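Local coordinates for Alr3790 protein (Anabaena sp., PDB 3HIX), which is of unknown function but contains a rhodanese-like domain, a fold that in active relatives carries out sulfur transfer, at residues R20-S23 with T24-D27; I38-L41 with V42-S46; E63-S66 with Q67-L71; G85-A88 with A89-I93. All coordinates share one frame; numbering follows the deposited sequence.

Overall arrangement
The four contacts follow one another along one rhodanese-like domain. Each is a local contact along or at the start of a helix. Contact 1 lies on helix 22-26, contact 2 at the start of helix 41-48, contact 3 in helix 62-74 and contact 4 on helix 86-92, which packs on strand 97-98. Contacts 2 and 3 have centres about 12 Å apart and pack directly, with I38 and L41 against A68. R20 ties contact 1 to contacts 3 and 4, touching Q64 and L87. Contacts 2 and 4 are farthest apart, about 23 Å between centres, across the chain's centre. Contacts 1, 3 and 4 thus meet at R20, and contact 2 joins the fold through helix 62-74.

Contact 1: residues R20-S23 with T24-D27; sequences RDRS and TYND. With MN (manganese (II) ion), chain D.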
loop_
_atom_site.group_PDB
_atom_site.type_symbol
_atom_site.label_atom_id
_atom_site.label_comp_id
_atom_site.label_asym_id
_atom_site.label_seq_id
_atom_site.Cartn_x
_atom_site.Cartn_y
_atom_site.Cartn_z
ATOM N N ARG A 20 1.526 -4.178 3.024
ATOM C CA ARG A 20 2.037 -5.495 3.388
ATOM C C ARG A 20 3.367 -5.347 4.118
ATOM O O ARG A 20 3.933 -4.257 4.197
ATOM C CB ARG A 20 2.246 -6.351 2.134
ATOM C CG ARG A 20 0.971 -6.575 1.326
ATOM C CD ARG A 20 1.279 -7.249 -0.000
ATOM N NE ARG A 20 2.242 -6.474 -0.779
ATOM C CZ ARG A 20 2.930 -6.955 -1.813
ATOM N NH1 ARG A 20 2.754 -8.208 -2.204
ATOM N NH2 ARG A 20 3.833 -6.199 -2.424
ATOM N N ASP A 21 3.859 -6.460 4.648
ATOM C CA ASP A 21 5.133 -6.495 5.355
ATOM C C ASP A 21 6.205 -5.970 4.397
ATOM O O ASP A 21 6.186 -6.295 3.212
ATOM C CB ASP A 21 5.447 -7.937 5.745
ATOM C CG ASP A 21 6.281 -8.035 6.998
ATOM O OD1 ASP A 21 5.804 -7.599 8.065
ATOM O OD2 ASP A 21 7.411 -8.556 6.913
ATOM N N ARG A 22 7.133 -5.165 4.903
ATOM C CA ARG A 22 8.192 -4.612 4.063
ATOM C C ARG A 22 8.984 -5.693 3.328
ATOM O O ARG A 22 9.480 -5.465 2.219
ATOM C CB ARG A 22 9.147 -3.753 4.902
ATOM C CG ARG A 22 10.384 -3.252 4.141
ATOM C CD ARG A 22 10.003 -2.497 2.871
ATOM N NE ARG A 22 11.141 -2.279 1.982
ATOM C CZ ARG A 22 11.835 -1.149 1.902
ATOM N NH1 ARG A 22 11.513 -0.111 2.664
ATOM N NH2 ARG A 22 12.846 -1.054 1.047
ATOM N N SER A 23 9.105 -6.864 3.948
ATOM C CA SER A 23 9.837 -7.972 3.344
ATOM C C SER A 23 9.111 -8.393 2.076
ATOM O O SER A 23 9.734 -8.772 1.086
ATOM C CB SER A 23 9.900 -9.164 4.305
ATOM O OG SER A 23 8.627 -9.784 4.432
ATOM N N THR A 24 7.786 -8.326 2.127
ATOM C CA THR A 24 6.939 -8.690 1.008
ATOM C C THR A 24 7.063 -7.627 -0.076
ATOM O O THR A 24 7.169 -7.938 -1.261
ATOM C CB THR A 24 5.470 -8.801 1.459
ATOM O OG1 THR A 24 5.374 -9.742 2.534
ATOM C CG2 THR A 24 4.592 -9.261 0.312
ATOM N N TYR A 25 7.059 -6.369 0.344
ATOM C CA TYR A 25 7.189 -5.247 -0.573
ATOM C C TYR A 25 8.455 -5.428 -1.415
ATOM O O TYR A 25 8.420 -5.293 -2.641
ATOM C CB TYR A 25 7.223 -3.947 0.241
ATOM C CG TYR A 25 7.506 -2.674 -0.530
ATOM C CD1 TYR A 25 8.813 -2.224 -0.710
ATOM C CD2 TYR A 25 6.460 -1.889 -1.031
ATOM C CE1 TYR A 25 9.077 -1.015 -1.366
ATOM C CE2 TYR A 25 6.712 -0.680 -1.688
ATOM C CZ TYR A 25 8.021 -0.250 -1.849
ATOM O OH TYR A 25 8.273 0.952 -2.475
ATOM N N ASN A 26 9.558 -5.769 -0.758
ATOM C CA ASN A 26 10.842 -5.979 -1.429
ATOM C C ASN A 26 10.812 -7.015 -2.547
ATOM O O ASN A 26 11.547 -6.884 -3.516
ATOM C CB ASN A 26 11.915 -6.404 -0.417
ATOM C CG ASN A 26 12.373 -5.257 0.467
ATOM O OD1 ASN A 26 13.122 -5.454 1.432
ATOM N ND2 ASN A 26 11.933 -4.056 0.138
ATOM N N ASP A 27 9.979 -8.043 -2.387
ATOM C CA ASP A 27 9.852 -9.128 -3.367
ATOM C C ASP A 27 9.094 -8.715 -4.605
ATOM O O ASP A 27 9.041 -9.459 -5.582
ATOM C CB ASP A 27 9.126 -10.336 -2.761
ATOM C CG ASP A 27 9.931 -11.014 -1.680
ATOM O OD1 ASP A 27 11.156 -10.796 -1.657
ATOM O OD2 ASP A 27 9.344 -11.763 -0.870
HETATM MN MN MN D . 12.713 -11.570 -0.388
HETATM O O HOH W 1 5.394 -9.020 -3.312
HETATM O O HOH W 2 3.305 -9.589 4.360
HETATM O O HOH W 3 11.868 -10.171 1.303
HETATM O O HOH W 4 11.256 -13.146 0.484
HETATM O O HOH W 5 13.592 -12.739 -1.962
#
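R20 and T24 make the tight side of this short helical turn. The methyl CG2 of T24 sits over one face of the R20 guanidinium, toward its rim, 3.3 Å from NH1. T24 holds CG2 anti to its own backbone N, which sends the methyl to the arginine and leaves OG1 near D21. The R20 chain bends at chi3 (-57°) and crosses the threonine at about a right angle. Its guanidinium is also fixed by a salt bridge to D18 and a bond to G28 O. One water links R20 NH1 to T24 O. The backbone closes the turn: Y25 N gives a hydrogen bond to D21 O (3.0 Å) and N26 N one to R22 O. R22 and Y25 pack more loosely. R22 NE lies 3.6 Å from Y25 CD1, and the guanidinium and ring planes are 65° apart.

The solvent side runs through D21, S23 and D27. A second water links D21 N to T24 OG1. S23 OG donates to the anti lone pair of D21 OD2 (3.0 Å). D27 OD1 binds a manganese ion at 2.1 Å. H102 and H104, in the C-terminal histidine run that is probably a purification tag, complete the site with three waters. One of these waters donates to S23 O (2.6 Å), another to D27 OD2. The site is thus probably not a native one.

Beneath the turn, Y25 stacks on H29 and bonds A33 O through OH. R22 and Y25 rest on A35 of strand 34-35, and R20 touches A60 in the loop between strand 55-58 and helix 62-74.

Contact 2: residues I38-L41 with V42-S46; sequences IEDL and VDRAS
D40 and R44 meet one turn apart where helix 41-48 begins. The polar bonds come first. R44 N bonds D40 O at 3.0 Å. A45 N makes the same kind of bond to L41 O. V42 O takes two donors, S46 N and S46 OG (2.6 Å for the hydroxyl), which approach from opposite faces of its carbonyl plane. R44 NH1 has a weak hydrogen bond to A35 O.

One water also belongs to the start of the helix. It donates to I38 O and accepts from V42 N (2.9 Å), so it bridges the incoming loop to the first turn. D40 occupies the N-cap position, but its carboxylate does not cap the helix.

This turn follows strand 34-35 in the alpha/beta rhodanese fold, and its apolar side faces helix 62-74. L41 packs there on A68 and L72, and I38 on Q67 and A68. A45 leans on F77.

The aliphatic contact across the turn is small. R44 runs out straight as far as NE and passes D40, with R44 CG 4.2 Å from D40 CB. NE is a close neighbour of the same CB.

Charge makes up the rest. D40 OD2 is 4.3 Å from R44 NH2, well out of the guanidinium plane, so no N-H points at it. D40 OD1 lies equally far from D43 OD2. The two acids probably repel each other mildly, while both stand near the helix start, whose dipole would tend to favour them.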
loop_
_atom_site.group_PDB
_atom_site.type_symbol
_atom_site.label_atom_id
_atom_site.label_comp_id
_atom_site.label_asym_id
_atom_site.label_seq_id
_atom_site.Cartn_x
_atom_site.Cartn_y
_atom_site.Cartn_z
ATOM N N ILE A 38 1.117 -1.982 7.741
ATOM C CA ILE A 38 0.007 -1.732 8.661
ATOM C C ILE A 38 0.388 -1.113 10.004
ATOM O O ILE A 38 -0.191 -0.109 10.418
ATOM C CB ILE A 38 -0.782 -3.044 8.937
ATOM C CG1 ILE A 38 -1.815 -3.282 7.832
ATOM C CG2 ILE A 38 -1.474 -2.972 10.292
ATOM C CD1 ILE A 38 -3.018 -2.347 7.895
ATOM N N GLU A 39 1.354 -1.715 10.686
ATOM C CA GLU A 39 1.772 -1.228 11.993
ATOM C C GLU A 39 2.229 0.232 12.045
ATOM O O GLU A 39 2.074 0.879 13.076
ATOM C CB GLU A 39 2.874 -2.124 12.562
ATOM C CG GLU A 39 2.452 -3.564 12.844
ATOM C CD GLU A 39 2.159 -4.360 11.580
ATOM O OE1 GLU A 39 2.719 -4.017 10.514
ATOM O OE2 GLU A 39 1.383 -5.339 11.658
ATOM N N ASP A 40 2.786 0.755 10.954
ATOM C CA ASP A 40 3.250 2.148 10.940
ATOM C C ASP A 40 2.480 3.046 9.979
ATOM O O ASP A 40 2.819 4.211 9.802
ATOM C CB ASP A 40 4.733 2.212 10.574
ATOM C CG ASP A 40 5.628 1.777 11.708
ATOM O OD1 ASP A 40 5.515 2.362 12.806
ATOM O OD2 ASP A 40 6.444 0.855 11.500
ATOM N N LEU A 41 1.429 2.503 9.379
ATOM C CA LEU A 41 0.630 3.236 8.407
ATOM C C LEU A 41 0.110 4.613 8.818
ATOM O O LEU A 41 0.418 5.612 8.171
ATOM C CB LEU A 41 -0.540 2.374 7.960
ATOM C CG LEU A 41 -1.486 2.996 6.938
ATOM C CD1 LEU A 41 -0.739 3.406 5.666
ATOM C CD2 LEU A 41 -2.564 1.985 6.634
ATOM N N VAL A 42 -0.693 4.677 9.874
ATOM C CA VAL A 42 -1.226 5.968 10.289
ATOM C C VAL A 42 -0.118 6.985 10.568
ATOM O O VAL A 42 -0.222 8.130 10.147
ATOM C CB VAL A 42 -2.133 5.841 11.532
ATOM C CG1 VAL A 42 -2.608 7.222 11.971
ATOM C CG2 VAL A 42 -3.328 4.962 11.211
ATOM N N ASP A 43 0.940 6.576 11.265
ATOM C CA ASP A 43 2.050 7.484 11.561
ATOM C C ASP A 43 2.696 8.028 10.298
ATOM O O ASP A 43 2.784 9.239 10.099
ATOM C CB ASP A 43 3.128 6.774 12.380
ATOM C CG ASP A 43 2.705 6.517 13.801
ATOM O OD1 ASP A 43 1.803 7.225 14.297
ATOM O OD2 ASP A 43 3.293 5.616 14.431
ATOM N N ARG A 44 3.148 7.125 9.438
ATOM C CA ARG A 44 3.808 7.534 8.206
ATOM C C ARG A 44 2.939 8.372 7.272
ATOM O O ARG A 44 3.393 9.394 6.752
ATOM C CB ARG A 44 4.326 6.312 7.454
ATOM C CG ARG A 44 5.427 5.563 8.173
ATOM C CD ARG A 44 5.972 4.473 7.277
ATOM N NE ARG A 44 7.045 3.715 7.911
ATOM C CZ ARG A 44 7.682 2.708 7.322
ATOM N NH1 ARG A 44 7.348 2.346 6.091
ATOM N NH2 ARG A 44 8.652 2.066 7.958
ATOM N N ALA A 45 1.703 7.939 7.048
ATOM C CA ALA A 45 0.799 8.677 6.175
ATOM C C ALA A 45 0.493 10.062 6.745
ATOM O O ALA A 45 0.418 11.045 6.008
ATOM C CB ALA A 45 -0.490 7.898 5.979
ATOM N N SER A 46 0.318 10.136 8.059
ATOM C CA SER A 46 0.019 11.408 8.712
ATOM C C SER A 46 1.165 12.405 8.595
ATOM O O SER A 46 0.942 13.611 8.567
ATOM C CB SER A 46 -0.298 11.184 10.193
ATOM O OG SER A 46 -1.441 10.366 10.351
HETATM O O HOH W 6 -0.908 2.403 11.678
#

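Contact 3: residues E63-S66 with Q67-L71; sequences EQTS and QAVNL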
loop_
_atom_site.group_PDB
_atom_site.type_symbol
_atom_site.label_atom_id
_atom_site.label_comp_id
_atom_site.label_asym_id
_atom_site.label_seq_id
_atom_site.Cartn_x
_atom_site.Cartn_y
_atom_site.Cartn_z
ATOM N N GLU A 63 -9.055 -8.564 3.636
ATOM C CA GLU A 63 -9.107 -8.221 5.054
ATOM C C GLU A 63 -8.089 -7.167 5.475
ATOM O O GLU A 63 -8.448 -6.165 6.093
ATOM C CB GLU A 63 -8.930 -9.474 5.929
ATOM C CG GLU A 63 -9.307 -9.221 7.391
ATOM C CD GLU A 63 -8.928 -10.363 8.321
ATOM O OE1 GLU A 63 -8.989 -11.536 7.892
ATOM O OE2 GLU A 63 -8.584 -10.083 9.490
ATOM N N GLN A 64 -6.816 -7.397 5.165
ATOM C CA GLN A 64 -5.786 -6.436 5.530
ATOM C C GLN A 64 -5.997 -5.116 4.790
ATOM O O GLN A 64 -5.756 -4.042 5.337
ATOM C CB GLN A 64 -4.398 -7.003 5.225
ATOM C CG GLN A 64 -3.259 -6.036 5.460
ATOM C CD GLN A 64 -1.898 -6.680 5.256
ATOM O OE1 GLN A 64 -1.316 -7.231 6.190
ATOM N NE2 GLN A 64 -1.391 -6.625 4.029
ATOM N N THR A 65 -6.448 -5.196 3.543
ATOM C CA THR A 65 -6.696 -3.993 2.754
ATOM C C THR A 65 -7.763 -3.150 3.452
ATOM O O THR A 65 -7.547 -1.971 3.722
ATOM C CB THR A 65 -7.132 -4.373 1.323
ATOM O OG1 THR A 65 -6.057 -5.079 0.690
ATOM C CG2 THR A 65 -7.449 -3.145 0.495
ATOM N N SER A 66 -8.899 -3.769 3.774
ATOM C CA SER A 66 -9.991 -3.077 4.459
ATOM C C SER A 66 -9.530 -2.463 5.771
ATOM O O SER A 66 -9.898 -1.337 6.093
ATOM C CB SER A 66 -11.146 -4.036 4.748
ATOM O OG SER A 66 -11.871 -4.326 3.575
ATOM N N GLN A 67 -8.737 -3.208 6.536
ATOM C CA GLN A 67 -8.229 -2.690 7.807
ATOM C C GLN A 67 -7.469 -1.380 7.575
ATOM O O GLN A 67 -7.696 -0.386 8.257
ATOM C CB GLN A 67 -7.295 -3.705 8.473
ATOM C CG GLN A 67 -6.600 -3.154 9.718
ATOM C CD GLN A 67 -5.595 -4.122 10.331
ATOM O OE1 GLN A 67 -4.956 -3.809 11.337
ATOM N NE2 GLN A 67 -5.451 -5.297 9.729
ATOM N N ALA A 68 -6.563 -1.388 6.604
ATOM C CA ALA A 68 -5.773 -0.200 6.286
ATOM C C ALA A 68 -6.644 0.986 5.846
ATOM O O ALA A 68 -6.431 2.120 6.279
ATOM C CB ALA A 68 -4.748 -0.545 5.198
ATOM N N VAL A 69 -7.636 0.731 4.997
ATOM C CA VAL A 69 -8.507 1.806 4.528
ATOM C C VAL A 69 -9.294 2.410 5.685
ATOM O O VAL A 69 -9.475 3.618 5.756
ATOM C CB VAL A 69 -9.505 1.306 3.467
ATOM C CG1 VAL A 69 -10.426 2.441 3.045
ATOM C CG2 VAL A 69 -8.751 0.773 2.260
ATOM N N ASN A 70 -9.770 1.558 6.584
ATOM C CA ASN A 70 -10.533 2.023 7.737
ATOM C C ASN A 70 -9.627 2.857 8.655
ATOM O O ASN A 70 -10.035 3.901 9.158
ATOM C CB ASN A 70 -11.135 0.818 8.482
ATOM C CG ASN A 70 -12.268 0.151 7.703
ATOM O OD1 ASN A 70 -12.602 -1.012 7.940
ATOM N ND2 ASN A 70 -12.871 0.892 6.780
ATOM N N LEU A 71 -8.395 2.404 8.862
ATOM C CA LEU A 71 -7.446 3.145 9.695
ATOM C C LEU A 71 -7.154 4.541 9.135
ATOM O O LEU A 71 -7.092 5.514 9.881
ATOM C CB LEU A 71 -6.123 2.389 9.812
ATOM C CG LEU A 71 -6.071 1.181 10.740
ATOM C CD1 LEU A 71 -4.823 0.376 10.463
ATOM C CD2 LEU A 71 -6.107 1.656 12.185
#
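The amide of N70 is the flat group that meets the preceding turn. S66 O stands over one of its faces, almost directly above CG at 3.2 Å. N70 CG is anti to its carbonyl carbon (chi1 -71°), which folds the amide back over that oxygen. OD1 is also close to S66 O, but both are acceptors, so the approach is packing and not a bond. The same S66 O is held by N70 N at 2.9 Å. The other amide, that of Q67, ends a straight chain on the exposed side of the helix. The Q64 side chain touches R20.

V69, T65 and A68 line the buried side. V69 has CG1 anti to its backbone N, which leaves CG2 beside T65 O, at 3.3 Å. The two CG2 methyls of T65 and V69 come no closer than 4.5 Å, a loose touch. A68 CB sits 3.5 Å from T65 O.

The backbone gives four regular i to i+4 bonds. Q67 N reaches E63 O, A68 N reaches Q64 O and V69 N reaches T65 O, each at 3.0 Å, and N70 N completes the set.

T65 OG1 bonds both G61 O and G59 N, fastening the helix to the loop before it. V69 packs on V80 and E82, and A68 on V19. This is the helix of a beta-alpha-beta unit, strand 55-58, helix 62-74 and strand 80-82. In active rhodaneses the loop at this position carries the catalytic cysteine, but here G59 probably takes that place.

Contact 4: residues G85-A88 with A89-I93; sequences GGLA and AWKAI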
loop_
_atom_site.group_PDB
_atom_site.type_symbol
_atom_site.label_atom_id
_atom_site.label_comp_id
_atom_site.label_asym_id
_atom_site.label_seq_id
_atom_site.Cartn_x
_atom_site.Cartn_y
_atom_site.Cartn_z
ATOM N N GLY A 85 -8.167 -7.020 -5.189
ATOM C CA GLY A 85 -7.313 -8.063 -5.731
ATOM C C GLY A 85 -5.831 -7.808 -5.511
ATOM O O GLY A 85 -4.999 -8.668 -5.808
ATOM N N GLY A 86 -5.504 -6.622 -5.006
ATOM C CA GLY A 86 -4.123 -6.265 -4.737
ATOM C C GLY A 86 -3.149 -6.416 -5.893
ATOM O O GLY A 86 -3.478 -6.182 -7.055
ATOM N N LEU A 87 -1.937 -6.829 -5.550
ATOM C CA LEU A 87 -0.852 -7.011 -6.504
ATOM C C LEU A 87 -1.151 -8.022 -7.611
ATOM O O LEU A 87 -0.719 -7.846 -8.754
ATOM C CB LEU A 87 0.409 -7.433 -5.746
ATOM C CG LEU A 87 1.701 -7.687 -6.530
ATOM C CD1 LEU A 87 2.168 -6.397 -7.208
ATOM C CD2 LEU A 87 2.775 -8.194 -5.578
ATOM N N ALA A 88 -1.877 -9.080 -7.267
ATOM C CA ALA A 88 -2.225 -10.111 -8.239
ATOM C C ALA A 88 -3.173 -9.562 -9.296
ATOM O O ALA A 88 -3.033 -9.860 -10.485
ATOM C CB ALA A 88 -2.864 -11.297 -7.531
ATOM N N ALA A 89 -4.148 -8.774 -8.853
ATOM C CA ALA A 89 -5.119 -8.179 -9.753
ATOM C C ALA A 89 -4.412 -7.170 -10.641
ATOM O O ALA A 89 -4.767 -6.999 -11.808
ATOM C CB ALA A 89 -6.226 -7.497 -8.960
ATOM N N TRP A 90 -3.405 -6.509 -10.077
ATOM C CA TRP A 90 -2.627 -5.510 -10.805
ATOM C C TRP A 90 -1.795 -6.177 -11.900
ATOM O O TRP A 90 -1.776 -5.711 -13.044
ATOM C CB TRP A 90 -1.728 -4.748 -9.827
ATOM C CG TRP A 90 -0.890 -3.684 -10.438
ATOM C CD1 TRP A 90 0.418 -3.785 -10.808
ATOM C CD2 TRP A 90 -1.283 -2.329 -10.705
ATOM N NE1 TRP A 90 0.870 -2.569 -11.281
ATOM C CE2 TRP A 90 -0.155 -1.663 -11.229
ATOM C CE3 TRP A 90 -2.477 -1.616 -10.547
ATOM C CZ2 TRP A 90 -0.185 -0.311 -11.597
ATOM C CZ3 TRP A 90 -2.510 -0.273 -10.910
ATOM C CH2 TRP A 90 -1.367 0.366 -11.430
ATOM N N LYS A 91 -1.109 -7.263 -11.552
ATOM C CA LYS A 91 -0.300 -7.988 -12.535
ATOM C C LYS A 91 -1.191 -8.603 -13.599
ATOM O O LYS A 91 -0.793 -8.727 -14.756
ATOM C CB LYS A 91 0.516 -9.094 -11.862
ATOM C CG LYS A 91 1.735 -8.594 -11.101
ATOM C CD LYS A 91 2.476 -9.751 -10.447
ATOM C CE LYS A 91 3.817 -9.307 -9.889
ATOM N NZ LYS A 91 4.548 -10.429 -9.235
ATOM N N ALA A 92 -2.401 -8.984 -13.198
ATOM C CA ALA A 92 -3.364 -9.590 -14.110
ATOM C C ALA A 92 -3.729 -8.651 -15.257
ATOM O O ALA A 92 -4.062 -9.114 -16.343
ATOM C CB ALA A 92 -4.622 -10.003 -13.351
ATOM N N ILE A 93 -3.675 -7.340 -15.025
ATOM C CA ILE A 93 -4.010 -6.395 -16.091
ATOM C C ILE A 93 -2.756 -5.885 -16.775
ATOM O O ILE A 93 -2.817 -4.985 -17.609
ATOM C CB ILE A 93 -4.838 -5.185 -15.588
ATOM C CG1 ILE A 93 -4.025 -4.333 -14.619
ATOM C CG2 ILE A 93 -6.122 -5.673 -14.936
ATOM C CD1 ILE A 93 -4.747 -3.068 -14.193
#
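G85 and A89 meet where a glycine turn leads from strand 80-82 into helix 86-92. A89 CB lies directly on the glycine backbone, 3.5 Å from G85 CA. G85 and G86 both have positive phi (85° and 54°), so the chain turns sharply before the helix starts.

A89 N bonds G85 O at 3.2 Å, but the donor stands above the carbonyl plane, 63° out of it, and does not point at a lone pair. The next bonds are more regular. W90 N reaches G86 O at 3.0 Å. K91 N reaches L87 O and A92 N reaches A88 O, each at 2.9 Å.

The sequence GG-x-x-x-W, here G85, G86 and W90, is a familiar signature of rhodanese domains. The glycines make the entry turn, and the tryptophan lies one turn into the helix. W90 CG is anti to its backbone N, which carries the indole away from the preceding turn. Only its base stays near, with CB 3.4 Å from L87 O. NE1 then bonds P96 O, and the side chain rests on T97 of strand 97-98.

K91 extends past L87. Its CG lies 3.5 Å from L87 O, while CE approaches the L87 methyl CD1 at 4.3 Å, a loose touch. L87 and K91 also lie on T97, and L87 reaches R20 beyond the helix. A92 CB closes on A88 O on the exposed side.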